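Nucleoprotein (Schmallenberg virus, PDB 4JNG) encapsidates the viral RNA genome as a tetramer-forming nucleoprotein, protecting it from nucleases and yielding the nucleocapsid that serves as template for transcription and replication. Local coordinates at residues 126-131 against 139-144; 159-164 against 203-208; 58-63 against 79-84; 52-57 against 73-78. One frame throughout, in Å; residues are numbered along the deposited sequence.

Contact 1. Residues 126-131 against 139-144. With nucleotides of chain A.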
# COMPACT_ATOMS: atom_id res chain seq x y z
N LEU B 126 21.43 -9.52 10.04
CA LEU B 126 21.53 -8.15 9.52
C LEU B 126 22.98 -7.99 9.09
O LEU B 126 23.28 -7.46 8.02
CB LEU B 126 21.18 -7.10 10.58
CG LEU B 126 19.76 -6.54 10.56
CD1 LEU B 126 19.24 -6.23 11.96
CD2 LEU B 126 19.70 -5.30 9.69
N ALA B 127 23.87 -8.45 9.97
CA ALA B 127 25.28 -8.60 9.66
C ALA B 127 25.48 -9.75 8.69
O ALA B 127 26.21 -9.61 7.71
CB ALA B 127 26.07 -8.86 10.94
N GLU B 128 24.82 -10.87 8.97
CA GLU B 128 25.03 -12.11 8.22
C GLU B 128 24.73 -11.94 6.74
O GLU B 128 25.57 -12.28 5.89
CB GLU B 128 24.15 -13.24 8.78
CG GLU B 128 24.53 -13.74 10.16
CD GLU B 128 25.95 -14.28 10.23
OE1 GLU B 128 26.84 -13.74 9.54
OE2 GLU B 128 26.18 -15.25 10.99
N VAL B 129 23.56 -11.40 6.44
CA VAL B 129 23.09 -11.34 5.06
C VAL B 129 24.00 -10.45 4.21
O VAL B 129 23.96 -10.50 2.98
CB VAL B 129 21.60 -10.94 4.98
CG1 VAL B 129 20.74 -11.96 5.71
CG2 VAL B 129 21.35 -9.54 5.52
N LYS B 130 24.86 -9.66 4.86
CA LYS B 130 25.93 -8.92 4.20
C LYS B 130 27.29 -9.65 4.23
O LYS B 130 28.32 -9.05 3.88
CB LYS B 130 26.06 -7.53 4.83
CG LYS B 130 24.95 -6.57 4.45
CD LYS B 130 25.07 -6.13 2.99
CE LYS B 130 24.28 -4.87 2.70
NZ LYS B 130 24.95 -4.02 1.68
N GLY B 131 27.29 -10.92 4.63
CA GLY B 131 28.51 -11.72 4.72
C GLY B 131 29.46 -11.39 5.87
O GLY B 131 30.68 -11.48 5.70
N THR B 139 33.27 -5.73 16.80
CA THR B 139 32.83 -4.35 16.56
C THR B 139 32.08 -4.20 15.23
O THR B 139 31.11 -3.46 15.16
CB THR B 139 33.98 -3.32 16.62
OG1 THR B 139 34.83 -3.46 15.47
CG2 THR B 139 34.79 -3.47 17.88
N MET B 140 32.52 -4.92 14.20
CA MET B 140 31.84 -4.85 12.90
C MET B 140 30.52 -5.60 12.93
O MET B 140 29.49 -5.08 12.47
CB MET B 140 32.73 -5.42 11.79
CG MET B 140 32.21 -5.07 10.41
SD MET B 140 33.28 -5.55 9.04
CE MET B 140 32.06 -5.60 7.75
N TYR B 141 30.56 -6.82 13.47
CA TYR B 141 29.40 -7.71 13.54
C TYR B 141 28.28 -7.14 14.40
O TYR B 141 27.12 -7.18 14.01
CB TYR B 141 29.83 -9.08 14.10
CG TYR B 141 28.76 -10.14 14.04
CD1 TYR B 141 28.45 -10.78 12.85
CD2 TYR B 141 28.05 -10.51 15.18
CE1 TYR B 141 27.47 -11.75 12.78
CE2 TYR B 141 27.07 -11.49 15.13
CZ TYR B 141 26.79 -12.11 13.93
OH TYR B 141 25.81 -13.08 13.87
N LEU B 142 28.63 -6.62 15.57
CA LEU B 142 27.63 -6.04 16.45
C LEU B 142 27.26 -4.64 15.99
O LEU B 142 26.17 -4.16 16.30
CB LEU B 142 28.14 -5.99 17.89
CG LEU B 142 28.43 -7.33 18.56
CD1 LEU B 142 29.09 -7.06 19.89
CD2 LEU B 142 27.17 -8.16 18.75
N GLY B 143 28.16 -4.00 15.25
CA GLY B 143 27.88 -2.70 14.64
C GLY B 143 26.68 -2.68 13.70
O GLY B 143 26.15 -1.62 13.39
N PHE B 144 26.26 -3.86 13.25
CA PHE B 144 25.07 -4.01 12.42
C PHE B 144 23.76 -3.90 13.21
O PHE B 144 22.69 -3.78 12.61
CB PHE B 144 25.10 -5.36 11.68
CG PHE B 144 25.86 -5.33 10.39
CD1 PHE B 144 25.27 -4.82 9.23
CD2 PHE B 144 27.15 -5.83 10.30
CE1 PHE B 144 25.96 -4.79 8.03
CE2 PHE B 144 27.84 -5.81 9.11
CZ PHE B 144 27.25 -5.29 7.97
P U A 29 15.52 -8.46 5.16
OP1 U A 29 15.63 -9.63 4.25
OP2 U A 29 14.18 -7.91 5.48
O5' U A 29 16.25 -8.79 6.53
C5' U A 29 17.46 -9.57 6.57
C4' U A 29 17.52 -10.35 7.86
O4' U A 29 17.49 -9.43 8.98
C3' U A 29 16.35 -11.32 8.08
O3' U A 29 16.81 -12.53 8.70
C2' U A 29 15.44 -10.53 9.01
O2' U A 29 14.54 -11.29 9.78
C1' U A 29 16.47 -9.80 9.87
N1 U A 29 15.96 -8.60 10.55
C2 U A 29 16.38 -8.36 11.85
O2 U A 29 17.16 -9.09 12.44
N3 U A 29 15.86 -7.24 12.43
C4 U A 29 14.98 -6.34 11.87
O4 U A 29 14.59 -5.37 12.52
C5 U A 29 14.58 -6.66 10.53
C6 U A 29 15.08 -7.75 9.93
P U A 28 12.45 -4.08 4.85
OP1 U A 28 11.96 -4.86 3.69
OP2 U A 28 11.80 -4.25 6.17
O5' U A 28 14.01 -4.37 4.99
C5' U A 28 14.82 -4.63 3.83
C4' U A 28 16.25 -4.90 4.23
O4' U A 28 16.82 -3.74 4.88
C3' U A 28 16.45 -6.03 5.22
O3' U A 28 16.42 -7.29 4.56
C2' U A 28 17.80 -5.69 5.85
O2' U A 28 18.92 -6.21 5.16
C1' U A 28 17.78 -4.15 5.84
N1 U A 28 17.41 -3.57 7.14
C2 U A 28 18.42 -2.99 7.89
O2 U A 28 19.58 -2.94 7.52
N3 U A 28 18.01 -2.47 9.09
C4 U A 28 16.73 -2.46 9.61
O4 U A 28 16.52 -1.95 10.71
C5 U A 28 15.75 -3.08 8.77
C6 U A 28 16.11 -3.61 7.60
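With chi1 at -86°, F144 turns one face of its ring onto A127, while Y141, whose CG is anti to the backbone N (chi1 -172°), reaches the same alanine with its ring. Here the loop residues 126-131, which follow helix 112-121, pack on helix 138-142 and the residues directly after it. A127 CA sits over the F144 face as a CH-pi contact, 3.6 Å from the ring centroid and displaced toward the rim. Its methyl fills the angle between the two aromatics, A127 CB lying 3.3 Å from F144 CD2 and 3.6 Å from Y141 CD1. Further along the F144 ring, K130 CB approaches F144 CZ at 4.0 Å; the lysine chain then leaves, and its NZ makes a salt bridge to D170. E128 comes to the edge of the Y141 ring, the carboxylate plane turned 81° from the ring plane. Y141 OH is hydrogen-bonded to M124 N, two residues before L126 in the same loop, which ties the phenol end to the chain it packs on. On the RNA side, L126 puts its two methyls against different bases of chain A: L126 CD1 lies 3.6 Å from N3 of U29, and L126 CD2 packs on U28, 3.2 Å from C2 of that uracil.

Contact 2. Residues 159-164 against 203-208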
# COMPACT_ATOMS: atom_id res chain seq x y z
N PRO B 159 28.80 1.45 12.38
CA PRO B 159 27.40 1.72 12.04
C PRO B 159 27.23 2.89 11.06
O PRO B 159 26.33 2.86 10.23
CB PRO B 159 26.77 2.06 13.40
CG PRO B 159 27.66 1.42 14.41
CD PRO B 159 29.04 1.50 13.83
N LEU B 160 28.09 3.90 11.17
CA LEU B 160 28.11 5.03 10.25
C LEU B 160 28.39 4.60 8.82
O LEU B 160 27.64 4.96 7.91
CB LEU B 160 29.15 6.06 10.67
CG LEU B 160 29.44 7.18 9.66
CD1 LEU B 160 28.18 7.98 9.34
CD2 LEU B 160 30.54 8.08 10.18
N VAL B 161 29.47 3.85 8.62
CA VAL B 161 29.89 3.46 7.28
C VAL B 161 29.03 2.32 6.72
O VAL B 161 28.79 2.26 5.52
CB VAL B 161 31.40 3.12 7.20
CG1 VAL B 161 32.24 4.29 7.70
CG2 VAL B 161 31.75 1.84 7.95
N ILE B 162 28.54 1.44 7.60
CA ILE B 162 27.56 0.42 7.20
C ILE B 162 26.32 1.06 6.57
O ILE B 162 25.71 0.50 5.65
CB ILE B 162 27.12 -0.45 8.40
CG1 ILE B 162 28.23 -1.44 8.79
CG2 ILE B 162 25.84 -1.23 8.07
CD1 ILE B 162 28.02 -2.12 10.13
N GLU B 163 25.94 2.24 7.06
CA GLU B 163 24.78 2.94 6.54
C GLU B 163 25.11 3.64 5.23
O GLU B 163 24.30 3.62 4.30
CB GLU B 163 24.26 3.94 7.57
CG GLU B 163 22.74 3.97 7.66
CD GLU B 163 22.25 3.94 9.09
OE1 GLU B 163 21.96 2.83 9.60
OE2 GLU B 163 22.15 5.02 9.71
N MET B 164 26.30 4.24 5.15
CA MET B 164 26.78 4.82 3.89
C MET B 164 26.71 3.76 2.80
O MET B 164 26.07 3.98 1.77
CB MET B 164 28.21 5.35 4.03
CG MET B 164 28.30 6.74 4.65
SD MET B 164 29.99 7.32 4.85
CE MET B 164 29.72 8.96 5.50
N ALA B 203 39.20 4.57 6.88
CA ALA B 203 39.74 3.24 7.17
C ALA B 203 38.61 2.23 7.39
O ALA B 203 38.54 1.22 6.70
CB ALA B 203 40.66 3.28 8.38
N ALA B 204 37.71 2.53 8.33
CA ALA B 204 36.57 1.64 8.62
C ALA B 204 35.61 1.49 7.43
O ALA B 204 35.04 0.41 7.22
CB ALA B 204 35.82 2.13 9.85
N PHE B 205 35.42 2.57 6.67
CA PHE B 205 34.66 2.51 5.42
C PHE B 205 35.26 1.47 4.48
O PHE B 205 34.54 0.69 3.85
CB PHE B 205 34.65 3.89 4.75
CG PHE B 205 33.85 3.95 3.47
CD1 PHE B 205 32.46 4.02 3.51
CD2 PHE B 205 34.48 3.95 2.23
CE1 PHE B 205 31.72 4.07 2.34
CE2 PHE B 205 33.74 4.00 1.06
CZ PHE B 205 32.36 4.06 1.11
N ASN B 206 36.59 1.47 4.40
CA ASN B 206 37.36 0.50 3.63
C ASN B 206 37.19 -0.93 4.16
O ASN B 206 36.99 -1.87 3.38
CB ASN B 206 38.85 0.90 3.63
CG ASN B 206 39.68 0.09 2.66
OD1 ASN B 206 39.34 -0.04 1.48
ND2 ASN B 206 40.80 -0.46 3.14
N SER B 207 37.27 -1.09 5.48
CA SER B 207 37.08 -2.40 6.12
C SER B 207 35.74 -3.04 5.74
O SER B 207 35.71 -4.19 5.31
CB SER B 207 37.17 -2.27 7.65
OG SER B 207 38.53 -2.24 8.07
N VAL B 208 34.66 -2.27 5.88
CA VAL B 208 33.33 -2.74 5.48
C VAL B 208 33.24 -2.83 3.96
O VAL B 208 32.50 -3.66 3.43
CB VAL B 208 32.20 -1.80 5.99
CG1 VAL B 208 30.83 -2.28 5.51
CG2 VAL B 208 32.22 -1.73 7.50
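The helical segments 159-164 and 203-208 cross at -57°, their axes approaching to 9.0 Å, and the backbones come nearest where V161 CA stands 5.2 Å from F205 CA. V161 points toward the other helix and divides its two methyls between neighbours about one turn apart. CG1, anti to the carbonyl carbon (chi1 -56°), lies against the F205 backbone and CB, while V161 CG2 meets V208 CG2 at 3.6 Å and also rests near the carbonyl oxygen of A204. The same V208 methyl touches I162 CG1 more loosely, at 4.2 Å. This is a helix-helix interface without hydrogen bonds between the segments, joining helix 158-168 to helix 198-209 in the C-terminal half of the nucleocapsid fold. F205 offers the edge of its ring: V161 CB and M164 CB both lie near the ring plane, the latter 4.1 Å from F205 CE1. Beyond CG the M164 chain is extended, and its sulfur makes a Met-aromatic contact, M164 SD lying 5.2 Å from the F205 ring centroid in an oblique position. H165, the next residue of helix 158-168, stacks on the F205 ring, and its NE2 is hydrogen-bonded to F205 O, adding a polar tie to an otherwise apolar seam. R223 of the second subunit packs on M164, and Q227 of that subunit on F205.

Contact 3. Residues 58-63 against 79-84. With nucleotides of chain A.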
# COMPACT_ATOMS: atom_id res chain seq x y z
N ALA B 58 -1.88 -1.29 21.07
CA ALA B 58 -2.35 0.05 21.41
C ALA B 58 -2.25 0.33 22.90
O ALA B 58 -3.23 0.73 23.54
CB ALA B 58 -3.78 0.25 20.92
N GLN B 59 -1.06 0.13 23.46
CA GLN B 59 -0.70 0.76 24.73
C GLN B 59 0.63 1.46 24.54
O GLN B 59 1.54 0.91 23.92
CB GLN B 59 -0.64 -0.21 25.91
CG GLN B 59 -0.00 -1.55 25.61
CD GLN B 59 -1.01 -2.58 25.16
OE1 GLN B 59 -1.99 -2.26 24.49
NE2 GLN B 59 -0.77 -3.84 25.51
N PRO B 60 0.75 2.69 25.07
CA PRO B 60 1.96 3.48 24.86
C PRO B 60 3.20 2.90 25.53
O PRO B 60 4.30 3.37 25.25
CB PRO B 60 1.59 4.83 25.47
CG PRO B 60 0.55 4.52 26.48
CD PRO B 60 -0.26 3.44 25.83
N SER B 61 3.04 1.91 26.42
CA SER B 61 4.18 1.18 26.95
C SER B 61 3.83 -0.29 27.26
O SER B 61 2.69 -0.60 27.64
CB SER B 61 4.78 1.89 28.18
OG SER B 61 4.19 1.48 29.40
N VAL B 62 4.79 -1.18 27.05
CA VAL B 62 4.54 -2.61 27.07
C VAL B 62 5.68 -3.36 27.73
O VAL B 62 6.86 -3.10 27.48
CB VAL B 62 4.37 -3.18 25.64
CG1 VAL B 62 3.93 -4.63 25.69
CG2 VAL B 62 3.34 -2.37 24.87
N ASP B 63 5.31 -4.32 28.57
CA ASP B 63 6.27 -5.22 29.21
C ASP B 63 6.60 -6.39 28.28
O ASP B 63 5.77 -7.25 28.04
CB ASP B 63 5.67 -5.74 30.52
CG ASP B 63 5.78 -4.73 31.66
OD1 ASP B 63 6.10 -3.55 31.41
OD2 ASP B 63 5.57 -5.13 32.83
N PRO B 79 1.08 3.49 15.05
CA PRO B 79 1.05 4.75 14.29
C PRO B 79 0.73 5.98 15.14
O PRO B 79 1.46 6.97 15.09
CB PRO B 79 -0.06 4.52 13.25
CG PRO B 79 -0.23 3.03 13.16
CD PRO B 79 0.52 2.37 14.28
N GLN B 80 -0.33 5.89 15.92
CA GLN B 80 -0.78 6.99 16.78
C GLN B 80 0.31 7.51 17.73
O GLN B 80 0.35 8.71 18.04
CB GLN B 80 -2.00 6.53 17.59
CG GLN B 80 -2.65 7.58 18.48
CD GLN B 80 -3.87 7.04 19.21
OE1 GLN B 80 -4.53 6.12 18.74
NE2 GLN B 80 -4.16 7.61 20.37
N TYR B 81 1.19 6.62 18.17
CA TYR B 81 2.20 6.95 19.18
C TYR B 81 3.53 7.45 18.59
O TYR B 81 4.42 7.85 19.35
CB TYR B 81 2.46 5.72 20.08
CG TYR B 81 1.22 5.14 20.75
CD1 TYR B 81 0.10 5.93 21.02
CD2 TYR B 81 1.18 3.80 21.14
CE1 TYR B 81 -1.03 5.40 21.63
CE2 TYR B 81 0.07 3.26 21.75
CZ TYR B 81 -1.03 4.05 21.99
OH TYR B 81 -2.13 3.49 22.61
N VAL B 82 3.67 7.45 17.27
CA VAL B 82 4.96 7.77 16.64
C VAL B 82 5.56 9.10 17.11
O VAL B 82 6.78 9.25 17.11
CB VAL B 82 4.87 7.73 15.09
CG1 VAL B 82 6.13 8.31 14.45
CG2 VAL B 82 4.67 6.31 14.60
N SER B 83 4.73 10.06 17.54
CA SER B 83 5.28 11.32 18.06
C SER B 83 5.18 11.51 19.59
O SER B 83 5.48 12.59 20.09
CB SER B 83 4.68 12.52 17.30
OG SER B 83 3.28 12.62 17.46
N ASN B 84 4.82 10.47 20.33
CA ASN B 84 4.90 10.52 21.81
C ASN B 84 6.33 10.80 22.28
O ASN B 84 7.27 10.28 21.69
CB ASN B 84 4.42 9.21 22.44
CG ASN B 84 2.92 9.01 22.32
OD1 ASN B 84 2.20 9.80 21.71
ND2 ASN B 84 2.43 7.92 22.91
P U A 24 15.49 8.14 19.62
OP1 U A 24 15.78 6.94 20.48
OP2 U A 24 16.30 8.38 18.40
O5' U A 24 13.97 8.06 19.16
C5' U A 24 12.89 8.04 20.10
C4' U A 24 11.57 8.18 19.37
O4' U A 24 11.42 9.55 18.90
C3' U A 24 11.42 7.34 18.11
O3' U A 24 11.03 6.01 18.41
C2' U A 24 10.34 8.11 17.36
O2' U A 24 9.02 7.93 17.84
C1' U A 24 10.76 9.55 17.64
N1 U A 24 11.67 10.12 16.63
C2 U A 24 11.11 10.57 15.45
O2 U A 24 9.91 10.50 15.22
N3 U A 24 12.00 11.09 14.55
C4 U A 24 13.37 11.21 14.71
O4 U A 24 14.04 11.71 13.80
C5 U A 24 13.87 10.72 15.95
C6 U A 24 13.03 10.20 16.85
P U A 25 11.62 4.78 17.57
OP1 U A 25 11.28 3.53 18.30
OP2 U A 25 13.04 5.06 17.22
O5' U A 25 10.73 4.79 16.26
C5' U A 25 9.31 4.63 16.34
C4' U A 25 8.69 5.06 15.04
O4' U A 25 9.04 6.44 14.77
C3' U A 25 9.16 4.30 13.81
O3' U A 25 8.44 3.07 13.72
C2' U A 25 8.87 5.29 12.69
O2' U A 25 7.52 5.22 12.27
C1' U A 25 9.13 6.64 13.37
N1 U A 25 10.42 7.28 13.05
C2 U A 25 10.45 8.13 11.96
O2 U A 25 9.48 8.33 11.25
N3 U A 25 11.67 8.72 11.72
C4 U A 25 12.83 8.57 12.45
O4 U A 25 13.84 9.18 12.11
C5 U A 25 12.71 7.68 13.57
C6 U A 25 11.54 7.09 13.83
O HOH W 1 4.51 5.74 23.68
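The Y81 ring lies across the chain at Q59 and P60, with P60 CB over the centre of one face, 4.3 Å above its plane. The contact brings a type I beta turn, Y81 to N84, against the segment leading into the beta-hairpin of strands 61-66 and 69-74. Along one side of the ring, Y81 CE2 is 3.4 Å from both Q59 C and P60 N, so the tyrosine packs on a peptide group as much as on a side chain. P60 CD lies 4.0 Å from Y81 CZ, and the hydroxyl reaches A58, whose carbonyl carbon sits at the ring's edge, in plane; Y81 OH is 3.1 Å from A58 O. F78 meets the Y81 ring as well, with planes about 50° apart. Past the tyrosine, a water bridges P60 O and N84 ND2, 3.1 Å from the latter, which donates to it. K49 of the second subunit hydrogen-bonds Q80 O, while F5 of the third subunit packs on Q59, so this surface patch lies between subunits. The turn also faces the RNA: V82 CG1 packs on the U25 sugar of chain A, and O2' of U24 of chain A donates a hydrogen bond to V82 O at 2.7 Å.

Contact 4. Residues 52-57 against 73-78. With nucleotides of chain A.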
# COMPACT_ATOMS: atom_id res chain seq x y z
N MET B 52 6.70 -5.82 15.21
CA MET B 52 5.39 -6.08 14.62
C MET B 52 4.31 -6.14 15.69
O MET B 52 3.21 -5.62 15.50
CB MET B 52 5.39 -7.41 13.88
CG MET B 52 6.26 -7.44 12.64
SD MET B 52 6.93 -9.09 12.33
CE MET B 52 5.56 -10.14 12.81
N VAL B 53 4.62 -6.79 16.81
CA VAL B 53 3.71 -6.82 17.95
C VAL B 53 3.40 -5.37 18.33
O VAL B 53 2.24 -4.93 18.24
CB VAL B 53 4.30 -7.62 19.13
CG1 VAL B 53 3.51 -7.41 20.41
CG2 VAL B 53 4.34 -9.10 18.80
N LEU B 54 4.43 -4.62 18.69
CA LEU B 54 4.29 -3.21 19.11
C LEU B 54 3.57 -2.33 18.07
O LEU B 54 2.81 -1.44 18.43
CB LEU B 54 5.67 -2.61 19.44
CG LEU B 54 6.07 -2.53 20.93
CD1 LEU B 54 5.63 -3.74 21.73
CD2 LEU B 54 7.57 -2.32 21.06
N HIS B 55 3.82 -2.60 16.79
CA HIS B 55 3.19 -1.86 15.71
C HIS B 55 1.67 -2.02 15.69
O HIS B 55 0.95 -1.12 15.25
CB HIS B 55 3.78 -2.28 14.36
CG HIS B 55 3.10 -1.64 13.19
ND1 HIS B 55 3.56 -0.49 12.60
CD2 HIS B 55 1.98 -1.98 12.52
CE1 HIS B 55 2.76 -0.15 11.62
NE2 HIS B 55 1.78 -1.03 11.55
N LYS B 56 1.18 -3.17 16.16
CA LYS B 56 -0.25 -3.45 16.22
C LYS B 56 -0.83 -3.36 17.64
O LYS B 56 -2.03 -3.63 17.85
CB LYS B 56 -0.54 -4.82 15.58
CG LYS B 56 -0.52 -6.03 16.52
CD LYS B 56 -0.51 -7.34 15.73
CE LYS B 56 -1.41 -8.39 16.36
NZ LYS B 56 -0.99 -8.72 17.75
N THR B 57 -0.02 -2.95 18.61
CA THR B 57 -0.45 -2.93 20.01
C THR B 57 -0.70 -1.51 20.50
O THR B 57 0.17 -0.65 20.39
CB THR B 57 0.58 -3.63 20.91
OG1 THR B 57 0.77 -4.97 20.46
CG2 THR B 57 0.11 -3.65 22.35
N VAL B 73 9.08 -1.35 27.90
CA VAL B 73 9.44 -0.74 26.62
C VAL B 73 8.42 0.36 26.28
O VAL B 73 7.21 0.17 26.40
CB VAL B 73 9.46 -1.83 25.52
CG1 VAL B 73 9.90 -1.26 24.18
CG2 VAL B 73 10.36 -3.00 25.93
N VAL B 74 8.91 1.52 25.85
CA VAL B 74 8.06 2.58 25.29
C VAL B 74 7.71 2.23 23.84
O VAL B 74 8.59 1.98 23.02
CB VAL B 74 8.74 3.96 25.38
CG1 VAL B 74 7.96 5.02 24.62
CG2 VAL B 74 8.87 4.37 26.83
N ASN B 75 6.41 2.19 23.56
CA ASN B 75 5.90 1.78 22.27
C ASN B 75 5.52 3.00 21.43
O ASN B 75 4.43 3.56 21.60
CB ASN B 75 4.68 0.87 22.46
CG ASN B 75 4.03 0.46 21.15
OD1 ASN B 75 4.54 0.74 20.05
ND2 ASN B 75 2.88 -0.21 21.25
N ASN B 76 6.44 3.42 20.55
CA ASN B 76 6.20 4.49 19.57
C ASN B 76 6.05 3.93 18.15
O ASN B 76 6.10 4.67 17.17
CB ASN B 76 7.35 5.52 19.62
CG ASN B 76 7.10 6.63 20.64
OD1 ASN B 76 6.29 6.48 21.54
ND2 ASN B 76 7.80 7.74 20.48
N HIS B 77 5.82 2.62 18.06
CA HIS B 77 5.64 1.96 16.76
C HIS B 77 4.20 2.02 16.26
O HIS B 77 3.97 2.19 15.06
CB HIS B 77 6.08 0.51 16.86
CG HIS B 77 7.55 0.34 16.98
ND1 HIS B 77 8.40 0.42 15.89
CD2 HIS B 77 8.34 0.08 18.05
CE1 HIS B 77 9.64 0.22 16.29
NE2 HIS B 77 9.63 0.02 17.60
N PHE B 78 3.25 1.83 17.18
CA PHE B 78 1.84 1.98 16.86
C PHE B 78 1.65 3.39 16.27
O PHE B 78 2.06 4.38 16.90
CB PHE B 78 0.99 1.76 18.11
CG PHE B 78 -0.50 1.81 17.87
CD1 PHE B 78 -1.16 0.73 17.31
CD2 PHE B 78 -1.24 2.94 18.21
CE1 PHE B 78 -2.53 0.78 17.08
CE2 PHE B 78 -2.61 2.99 17.99
CZ PHE B 78 -3.25 1.91 17.42
P U A 26 9.08 1.83 12.93
OP1 U A 26 8.15 0.68 13.08
OP2 U A 26 10.49 1.69 13.35
O5' U A 26 9.08 2.32 11.41
C5' U A 26 7.94 2.15 10.55
C4' U A 26 8.23 2.71 9.17
O4' U A 26 8.67 4.09 9.28
C3' U A 26 9.33 2.02 8.37
O3' U A 26 8.86 0.91 7.61
C2' U A 26 9.79 3.12 7.41
O2' U A 26 9.07 3.16 6.20
C1' U A 26 9.57 4.39 8.24
N1 U A 26 10.82 4.91 8.83
C2 U A 26 11.53 5.84 8.10
O2 U A 26 11.17 6.25 7.01
N3 U A 26 12.69 6.28 8.69
C4 U A 26 13.19 5.89 9.92
O4 U A 26 14.25 6.38 10.32
C5 U A 26 12.41 4.92 10.60
C6 U A 26 11.28 4.47 10.05
P U A 25 11.62 4.78 17.57
OP1 U A 25 11.28 3.53 18.30
OP2 U A 25 13.04 5.06 17.22
O5' U A 25 10.73 4.79 16.26
C5' U A 25 9.31 4.63 16.34
C4' U A 25 8.69 5.06 15.04
O4' U A 25 9.04 6.44 14.77
C3' U A 25 9.16 4.30 13.81
O3' U A 25 8.44 3.07 13.72
C2' U A 25 8.87 5.29 12.69
O2' U A 25 7.52 5.22 12.27
C1' U A 25 9.13 6.64 13.37
N1 U A 25 10.42 7.28 13.05
C2 U A 25 10.45 8.13 11.96
O2 U A 25 9.48 8.33 11.25
N3 U A 25 11.67 8.72 11.72
C4 U A 25 12.83 8.57 12.45
O4 U A 25 13.84 9.18 12.11
C5 U A 25 12.71 7.68 13.57
C6 U A 25 11.54 7.09 13.83
P U A 24 15.49 8.14 19.62
OP1 U A 24 15.78 6.94 20.48
OP2 U A 24 16.30 8.38 18.40
O5' U A 24 13.97 8.06 19.16
C5' U A 24 12.89 8.04 20.10
C4' U A 24 11.57 8.18 19.37
O4' U A 24 11.42 9.55 18.90
C3' U A 24 11.42 7.34 18.11
O3' U A 24 11.03 6.01 18.41
C2' U A 24 10.34 8.11 17.36
O2' U A 24 9.02 7.93 17.84
C1' U A 24 10.76 9.55 17.64
N1 U A 24 11.67 10.12 16.63
C2 U A 24 11.11 10.57 15.45
O2 U A 24 9.91 10.50 15.22
N3 U A 24 12.00 11.09 14.55
C4 U A 24 13.37 11.21 14.71
O4 U A 24 14.04 11.71 13.80
C5 U A 24 13.87 10.72 15.95
C6 U A 24 13.03 10.20 16.85
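N75 projects toward helix 47-56, its CG anti to the backbone N (chi1 176°), and runs alongside the L54 side chain, the two pointing contrary ways. N75 CB lies 4.0 Å from L54 CG, and the amide carbon beyond it packs on the same leucine. At the tip the two amide atoms do different work. N75 ND2 donates to L54 O at 3.1 Å, tilted 17° from the carbonyl plane, and more weakly to T57 O, so that one amide NH2 group serves two carbonyls near the C-terminal part of helix 47-56. N75 OD1 turns back to its own chain and accepts from H77 N at 3.0 Å, an Asx turn, with a weak second bond from F78 N. N75 thus probably helps to position H77, an RNA-binding residue. H77 CD2 rests near L54 CD2, and H77 ND1 at the ring edge donates to OP1 of U26 of chain A at 2.8 Å, in the ring plane and nearly straight (161°). N76 ND2 donates to O2' of U24 of chain A. L54 also reaches V73 and packs on V62 and L64 of strand 61-66 and L93 of helix 93-110, placing the contact between the C-terminal part of helix 47-56, the two-stranded hairpin and helix 93-110.

How the contacts relate
Along the chain, contacts 4 and 3 come first and interlock, their segments alternating as 52-57, 58-63, 73-78 and 79-84; contacts 1 and 2 follow in series. Contacts 3 and 4 have centres 6 Å apart and share the hairpin of strands 61-66 and 69-74, where V62 N probably bonds to V73 O. Contacts 1 and 2, 11 Å apart between centres, join through F144 on I162 and M140 on V208, helix 138-142 preceding helix 158-168. The two pairs lie on opposite sides of the chain's centre, 25 to 33 Å apart between centres. Contacts 1, 3 and 4 touch RNA at successive stretches, U24 to U26 and U28 to U29, so both sides help hold one strand.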